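Local coordinates for CghA (Chaetomium globosum, PDB 6KBC), which is a two-domain, beta-rich fungal protein of the calycin clan that holds a WK1 molecule in a pocket, at residues A[245-250]-A[341-346]; A[252-257]-A[369-374]. All blocks are in the same frame, centred on the assembly; numbering follows the deposited sequence.

How the contacts relate
Contacts 1 and 2 occupy one curled, mostly antiparallel sheet in the C-terminal half of the chain, and their centres lie about 4 Å apart. Strands 239-249 and 252-261 are paired neighbours. So are strands 338-346 and 363-375. Probable backbone hydrogen bonds tie the contacts together: V245 O to V256 N at 2.8 Å, and D342 N to T372 O, also at 2.8 Å. F341 of contact 1 also packs edge-to-face with Y252 of contact 2, with F341 CZ 3.5 Å from Y252 CG. Contact 2 reaches the ligand directly through M257. In contact 1 the side chain of V245 stays about 9 Å from WK1.

Contact 1: residues A[245-250]-A[341-346]; sequences VRAQAG and FDLRHH
V245 and L343 meet tip to tip across the interior of the curled sheet. The touching atoms are V245 CG1 and L343 CD2, 3.4 Å apart, which is tight for two methyl carbons. V245 places CG1 anti to its backbone N (chi1 178°), beside the carbonyl carbon. L343 has CG anti to its carbonyl carbon. Its second torsion of 63° folds CD1 back and extends CD2 away from CA, straight at the valine. The same CD2 lies 4.4 Å from A247 CB, so one leucine methyl serves two residues of the facing strand. No hydrogen bond joins the two segments, and the contact is buried and apolar. V371 also touches both A247 and L343, and T388 touches both V245 and L343.

D342 and R344 lie on the other face of 341-346. R344 NH2 forms a salt bridge to D342 OD2 at 3.2 Å. The guanidinium nitrogen comes from above the carboxylate plane, 43° out of it, and the bond is bent. D342 OD1 has a second partner in R326. On 245-250, R246 is buried and points away from L343. It forms salt bridges with D52 and D227 of the N-terminal domain. Strands 239-249 and 338-346 are separated in the sheet by 382-392 and 363-375. This is a buried apolar contact between strands that are not neighbours, across a curled sheet, consistent with a barrel-like calycin domain.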
loop_
_atom_site.group_PDB
_atom_site.type_symbol
_atom_site.label_atom_id
_atom_site.label_comp_id
_atom_site.label_asym_id
_atom_site.label_seq_id
_atom_site.Cartn_x
_atom_site.Cartn_y
_atom_site.Cartn_z
ATOM N N VAL A 245 -5.772 2.242 1.259
ATOM C CA VAL A 245 -6.502 3.136 0.362
ATOM C C VAL A 245 -5.512 4.023 -0.361
ATOM O O VAL A 245 -4.613 4.594 0.261
ATOM C CB VAL A 245 -7.497 4.057 1.103
ATOM C CG1 VAL A 245 -8.174 4.995 0.124
ATOM C CG2 VAL A 245 -8.515 3.274 1.876
ATOM N N ARG A 246 -5.725 4.210 -1.661
ATOM C CA ARG A 246 -5.158 5.363 -2.354
ATOM C C ARG A 246 -6.227 5.886 -3.289
ATOM O O ARG A 246 -6.746 5.124 -4.105
ATOM C CB ARG A 246 -3.896 5.012 -3.138
ATOM C CG ARG A 246 -3.253 6.275 -3.737
ATOM C CD ARG A 246 -2.136 5.954 -4.711
ATOM N NE ARG A 246 -1.192 4.969 -4.192
ATOM C CZ ARG A 246 -0.292 5.201 -3.239
ATOM N NH1 ARG A 246 -0.186 6.404 -2.678
ATOM N NH2 ARG A 246 0.529 4.226 -2.871
ATOM N N ALA A 247 -6.577 7.161 -3.156
ATOM C CA ALA A 247 -7.673 7.704 -3.941
ATOM C C ALA A 247 -7.406 9.164 -4.245
ATOM O O ALA A 247 -6.770 9.869 -3.460
ATOM C CB ALA A 247 -9.018 7.599 -3.217
ATOM N N GLN A 248 -7.964 9.620 -5.361
ATOM C CA GLN A 248 -7.913 11.023 -5.755
ATOM C C GLN A 248 -9.309 11.454 -6.178
ATOM O O GLN A 248 -9.969 10.747 -6.946
ATOM C CB GLN A 248 -6.924 11.251 -6.903
ATOM C CG GLN A 248 -6.905 12.725 -7.376
ATOM C CD GLN A 248 -5.873 12.987 -8.454
ATOM O OE1 GLN A 248 -5.747 12.221 -9.406
ATOM N NE2 GLN A 248 -5.102 14.049 -8.282
ATOM N N ALA A 249 -9.768 12.589 -5.658
ATOM C CA ALA A 249 -11.084 13.127 -6.011
ATOM C C ALA A 249 -10.978 14.642 -6.002
ATOM O O ALA A 249 -10.806 15.242 -4.938
ATOM C CB ALA A 249 -12.174 12.654 -5.044
ATOM N N GLY A 250 -11.076 15.262 -7.173
ATOM C CA GLY A 250 -10.900 16.691 -7.268
ATOM C C GLY A 250 -9.532 17.094 -6.758
ATOM O O GLY A 250 -8.516 16.504 -7.123
ATOM N N PHE A 341 -15.335 11.171 2.757
ATOM C CA PHE A 341 -15.390 10.592 1.429
ATOM C C PHE A 341 -15.997 9.211 1.518
ATOM O O PHE A 341 -15.697 8.444 2.439
ATOM C CB PHE A 341 -14.000 10.495 0.772
ATOM C CG PHE A 341 -13.284 11.804 0.714
ATOM C CD1 PHE A 341 -13.489 12.672 -0.353
ATOM C CD2 PHE A 341 -12.433 12.186 1.738
ATOM C CE1 PHE A 341 -12.815 13.899 -0.413
ATOM C CE2 PHE A 341 -11.771 13.408 1.683
ATOM C CZ PHE A 341 -11.979 14.260 0.611
ATOM N N ASP A 342 -16.837 8.898 0.550
ATOM C CA ASP A 342 -17.339 7.546 0.392
ATOM C C ASP A 342 -16.576 6.902 -0.744
ATOM O O ASP A 342 -16.476 7.474 -1.840
ATOM C CB ASP A 342 -18.843 7.542 0.127
ATOM C CG ASP A 342 -19.642 7.759 1.406
ATOM O OD1 ASP A 342 -19.014 7.930 2.483
ATOM O OD2 ASP A 342 -20.879 7.724 1.344
ATOM N N LEU A 343 -16.004 5.745 -0.469
ATOM C CA LEU A 343 -15.238 4.992 -1.450
ATOM C C LEU A 343 -16.043 3.735 -1.721
ATOM O O LEU A 343 -16.047 2.809 -0.904
ATOM C CB LEU A 343 -13.849 4.663 -0.929
ATOM C CG LEU A 343 -12.811 5.792 -1.023
ATOM C CD1 LEU A 343 -13.197 6.977 -0.185
ATOM C CD2 LEU A 343 -11.514 5.229 -0.538
ATOM N N ARG A 344 -16.748 3.699 -2.844
ATOM C CA ARG A 344 -17.680 2.608 -3.092
ATOM C C ARG A 344 -17.091 1.655 -4.110
ATOM O O ARG A 344 -16.529 2.085 -5.121
ATOM C CB ARG A 344 -19.053 3.135 -3.525
ATOM C CG ARG A 344 -19.676 3.933 -2.392
ATOM C CD ARG A 344 -21.022 4.542 -2.752
ATOM N NE ARG A 344 -21.571 5.232 -1.591
ATOM C CZ ARG A 344 -22.293 4.636 -0.646
ATOM N NH1 ARG A 344 -22.553 3.330 -0.724
ATOM N NH2 ARG A 344 -22.747 5.346 0.381
ATOM N N HIS A 345 -17.214 0.357 -3.815
ATOM C CA HIS A 345 -16.651 -0.696 -4.648
ATOM C C HIS A 345 -17.228 -0.630 -6.053
ATOM O O HIS A 345 -18.428 -0.864 -6.247
ATOM C CB HIS A 345 -16.946 -2.066 -4.046
ATOM C CG HIS A 345 -16.338 -2.268 -2.690
ATOM N ND1 HIS A 345 -16.858 -3.151 -1.767
ATOM C CD2 HIS A 345 -15.247 -1.711 -2.110
ATOM C CE1 HIS A 345 -16.120 -3.122 -0.671
ATOM N NE2 HIS A 345 -15.126 -2.267 -0.859
ATOM N N HIS A 346 -16.373 -0.329 -7.027
ATOM C CA HIS A 346 -16.780 -0.209 -8.416
ATOM C C HIS A 346 -16.399 -1.424 -9.240
ATOM O O HIS A 346 -17.201 -1.899 -10.041
ATOM C CB HIS A 346 -16.168 1.051 -9.043
ATOM C CG HIS A 346 -16.529 1.221 -10.482
ATOM N ND1 HIS A 346 -17.758 1.693 -10.888
ATOM C CD2 HIS A 346 -15.836 0.945 -11.615
ATOM C CE1 HIS A 346 -17.805 1.709 -12.209
ATOM N NE2 HIS A 346 -16.649 1.265 -12.674
#

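Contact 2: residues A[252-257]-A[369-374]. With WK1 ((2S)-3-[(2S,4E)-4-[[(1R,2S,4aR,6S,8R,8aS)-2-[(E)-but-2-en-2-yl]-6,8-dimethyl-1,2,4a,5,6,7,8,8a-octahydronaphthalen-1-yl]-oxidanyl-methylidene]-3,5-bis(oxidanylidene)pyrrolidin-2-yl]-2-methyl-2-oxidanyl-propanoic acid), chain B.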
loop_
_atom_site.group_PDB
_atom_site.type_symbol
_atom_site.label_atom_id
_atom_site.label_comp_id
_atom_site.label_asym_id
_atom_site.label_seq_id
_atom_site.Cartn_x
_atom_site.Cartn_y
_atom_site.Cartn_z
ATOM N N TYR A 252 -8.383 16.532 -3.865
ATOM C CA TYR A 252 -8.029 15.709 -2.713
ATOM C C TYR A 252 -7.268 14.473 -3.144
ATOM O O TYR A 252 -7.671 13.776 -4.087
ATOM C CB TYR A 252 -9.280 15.298 -1.934
ATOM C CG TYR A 252 -9.985 16.456 -1.319
ATOM C CD1 TYR A 252 -9.407 17.171 -0.281
ATOM C CD2 TYR A 252 -11.205 16.883 -1.812
ATOM C CE1 TYR A 252 -10.060 18.255 0.279
ATOM C CE2 TYR A 252 -11.853 17.956 -1.274
ATOM C CZ TYR A 252 -11.279 18.639 -0.226
ATOM O OH TYR A 252 -11.946 19.713 0.316
ATOM N N VAL A 253 -6.189 14.182 -2.426
ATOM C CA VAL A 253 -5.483 12.917 -2.547
ATOM C C VAL A 253 -5.420 12.307 -1.156
ATOM O O VAL A 253 -5.038 12.984 -0.197
ATOM C CB VAL A 253 -4.080 13.105 -3.140
ATOM C CG1 VAL A 253 -3.267 11.831 -3.002
ATOM C CG2 VAL A 253 -4.195 13.510 -4.613
ATOM N N MET A 254 -5.808 11.046 -1.046
ATOM C CA MET A 254 -5.855 10.387 0.254
ATOM C C MET A 254 -5.195 9.027 0.169
ATOM O O MET A 254 -5.325 8.313 -0.835
ATOM C CB MET A 254 -7.290 10.247 0.795
ATOM C CG MET A 254 -8.183 9.249 0.094
ATOM S SD MET A 254 -9.923 9.774 0.001
ATOM C CE MET A 254 -9.863 11.371 -0.836
ATOM N N ALA A 255 -4.455 8.683 1.222
ATOM C CA ALA A 255 -3.762 7.410 1.275
ATOM C C ALA A 255 -3.837 6.909 2.704
ATOM O O ALA A 255 -3.714 7.691 3.647
ATOM C CB ALA A 255 -2.308 7.532 0.802
ATOM N N VAL A 256 -4.115 5.623 2.859
ATOM C CA VAL A 256 -4.466 5.074 4.165
ATOM C C VAL A 256 -3.837 3.707 4.300
ATOM O O VAL A 256 -3.861 2.905 3.364
ATOM C CB VAL A 256 -5.997 4.952 4.367
ATOM C CG1 VAL A 256 -6.311 4.240 5.695
ATOM C CG2 VAL A 256 -6.656 6.317 4.345
ATOM N N MET A 257 -3.297 3.431 5.479
ATOM C CA MET A 257 -3.015 2.066 5.917
ATOM C C MET A 257 -3.565 2.011 7.333
ATOM O O MET A 257 -2.972 2.617 8.232
ATOM C CB MET A 257 -1.518 1.750 5.874
ATOM C CG MET A 257 -1.169 0.276 6.150
ATOM S SD MET A 257 -2.278 -1.017 5.530
ATOM C CE MET A 257 -1.732 -0.980 3.843
ATOM N N VAL A 369 -12.347 1.790 -6.559
ATOM C CA VAL A 369 -13.473 2.417 -5.886
ATOM C C VAL A 369 -13.799 3.726 -6.582
ATOM O O VAL A 369 -12.912 4.441 -7.047
ATOM C CB VAL A 369 -13.198 2.663 -4.386
ATOM C CG1 VAL A 369 -13.170 1.322 -3.625
ATOM C CG2 VAL A 369 -11.869 3.407 -4.225
ATOM N N GLU A 370 -15.082 4.053 -6.616
ATOM C CA GLU A 370 -15.516 5.387 -6.984
ATOM C C GLU A 370 -15.594 6.223 -5.715
ATOM O O GLU A 370 -16.090 5.760 -4.683
ATOM C CB GLU A 370 -16.877 5.333 -7.670
ATOM C CG GLU A 370 -17.278 6.626 -8.349
ATOM C CD GLU A 370 -18.485 6.422 -9.255
ATOM O OE1 GLU A 370 -18.990 5.275 -9.319
ATOM O OE2 GLU A 370 -18.891 7.384 -9.936
ATOM N N VAL A 371 -15.107 7.459 -5.792
ATOM C CA VAL A 371 -14.909 8.313 -4.624
ATOM C C VAL A 371 -15.793 9.545 -4.756
ATOM O O VAL A 371 -15.795 10.206 -5.800
ATOM C CB VAL A 371 -13.428 8.715 -4.483
ATOM C CG1 VAL A 371 -13.198 9.538 -3.213
ATOM C CG2 VAL A 371 -12.552 7.473 -4.502
ATOM N N THR A 372 -16.538 9.852 -3.697
ATOM C CA THR A 372 -17.365 11.048 -3.612
ATOM C C THR A 372 -17.196 11.679 -2.237
ATOM O O THR A 372 -16.899 10.989 -1.266
ATOM C CB THR A 372 -18.852 10.715 -3.868
ATOM O OG1 THR A 372 -19.339 9.908 -2.786
ATOM C CG2 THR A 372 -19.036 9.964 -5.178
ATOM N N GLY A 373 -17.362 13.001 -2.163
ATOM C CA GLY A 373 -17.409 13.677 -0.879
ATOM C C GLY A 373 -16.726 15.031 -0.860
ATOM O O GLY A 373 -16.791 15.777 -1.842
ATOM N N GLY A 374 -16.079 15.376 0.247
ATOM C CA GLY A 374 -15.392 16.648 0.331
ATOM C C GLY A 374 -15.499 17.227 1.725
ATOM O O GLY A 374 -15.777 16.514 2.688
HETATM O O WK1 B . -1.335 -11.888 -3.299
HETATM C C17 WK1 B . -1.533 -10.734 -3.582
HETATM O O1 WK1 B . -1.447 -10.326 -4.705
HETATM C C19 WK1 B . -1.908 -9.767 -2.534
HETATM O O2 WK1 B . -2.115 -10.368 -1.301
HETATM C C18 WK1 B . -3.216 -9.137 -2.903
HETATM C C20 WK1 B . -0.726 -8.841 -2.470
HETATM C C22 WK1 B . -1.064 -7.593 -1.762
HETATM N N WK1 B . -0.090 -6.518 -1.768
HETATM C C21 WK1 B . 0.030 -6.021 -0.541
HETATM O O5 WK1 B . 0.829 -5.017 -0.265
HETATM C C23 WK1 B . -1.413 -7.686 -0.363
HETATM O O4 WK1 B . -2.266 -8.542 0.161
HETATM C C24 WK1 B . -0.787 -6.714 0.466
HETATM C C16 WK1 B . -0.964 -6.527 1.902
HETATM O O3 WK1 B . -1.778 -7.305 2.504
HETATM C C9 WK1 B . -0.330 -5.393 2.592
HETATM C C8 WK1 B . -1.377 -4.278 2.310
HETATM C C12 WK1 B . -2.037 -4.212 0.948
HETATM C C13 WK1 B . -1.603 -3.432 -0.016
HETATM C C90 WK1 B . -2.271 -3.395 -1.348
HETATM C C14 WK1 B . -3.227 -5.057 0.662
HETATM C C7 WK1 B . -2.507 -4.312 3.293
HETATM C C6 WK1 B . -2.232 -4.304 4.570
HETATM C C3 WK1 B . -0.810 -4.553 4.959
HETATM C C4 WK1 B . -0.121 -5.582 4.087
HETATM C C5 WK1 B . 1.361 -5.505 4.402
HETATM C C11 WK1 B . 2.090 -6.620 3.721
HETATM C C2 WK1 B . -0.546 -4.781 6.424
HETATM C C1 WK1 B . 0.900 -4.451 6.616
HETATM C C10 WK1 B . 1.355 -4.394 8.037
HETATM C C WK1 B . 1.695 -5.486 5.881
#
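The methyl end of M254 approaches V371 from the facing strand. M254 CE lies 4.5 Å from V371 CG1, a loose apolar contact. The methionine chain is bent on its way to the valine. Its first torsion is 71°, and its second, at -145°, lies off the usual staggered values.

Y252 makes the second touch. Its CE2 lies 4.1 Å from G374 CA, and the glycine sits obliquely to the ring. W339 also meets this ring, with about 65° between the planes. The OH of Y252 is hydrogen-bonded to E380 and R277, which fixes the far end of the ring. The backbone angles of G374 suit a residue without a side chain. A CB there would be jammed against the carbonyl O of G373, and it would also come close to CE2 of Y252.

M257 leaves the opposite face of the same strand and turns to the ligand. CG lies anti to the backbone N, and the chain then bends at both later torsions. This presents SD at 3.4 Å and CE also at 3.4 Å from C6 of WK1, while CE lies 3.5 Å from C7. Strand 252-261 thus has one face in an apolar interior, consistent with a calycin-like domain, and the other contributes M257 to the WK1 pocket.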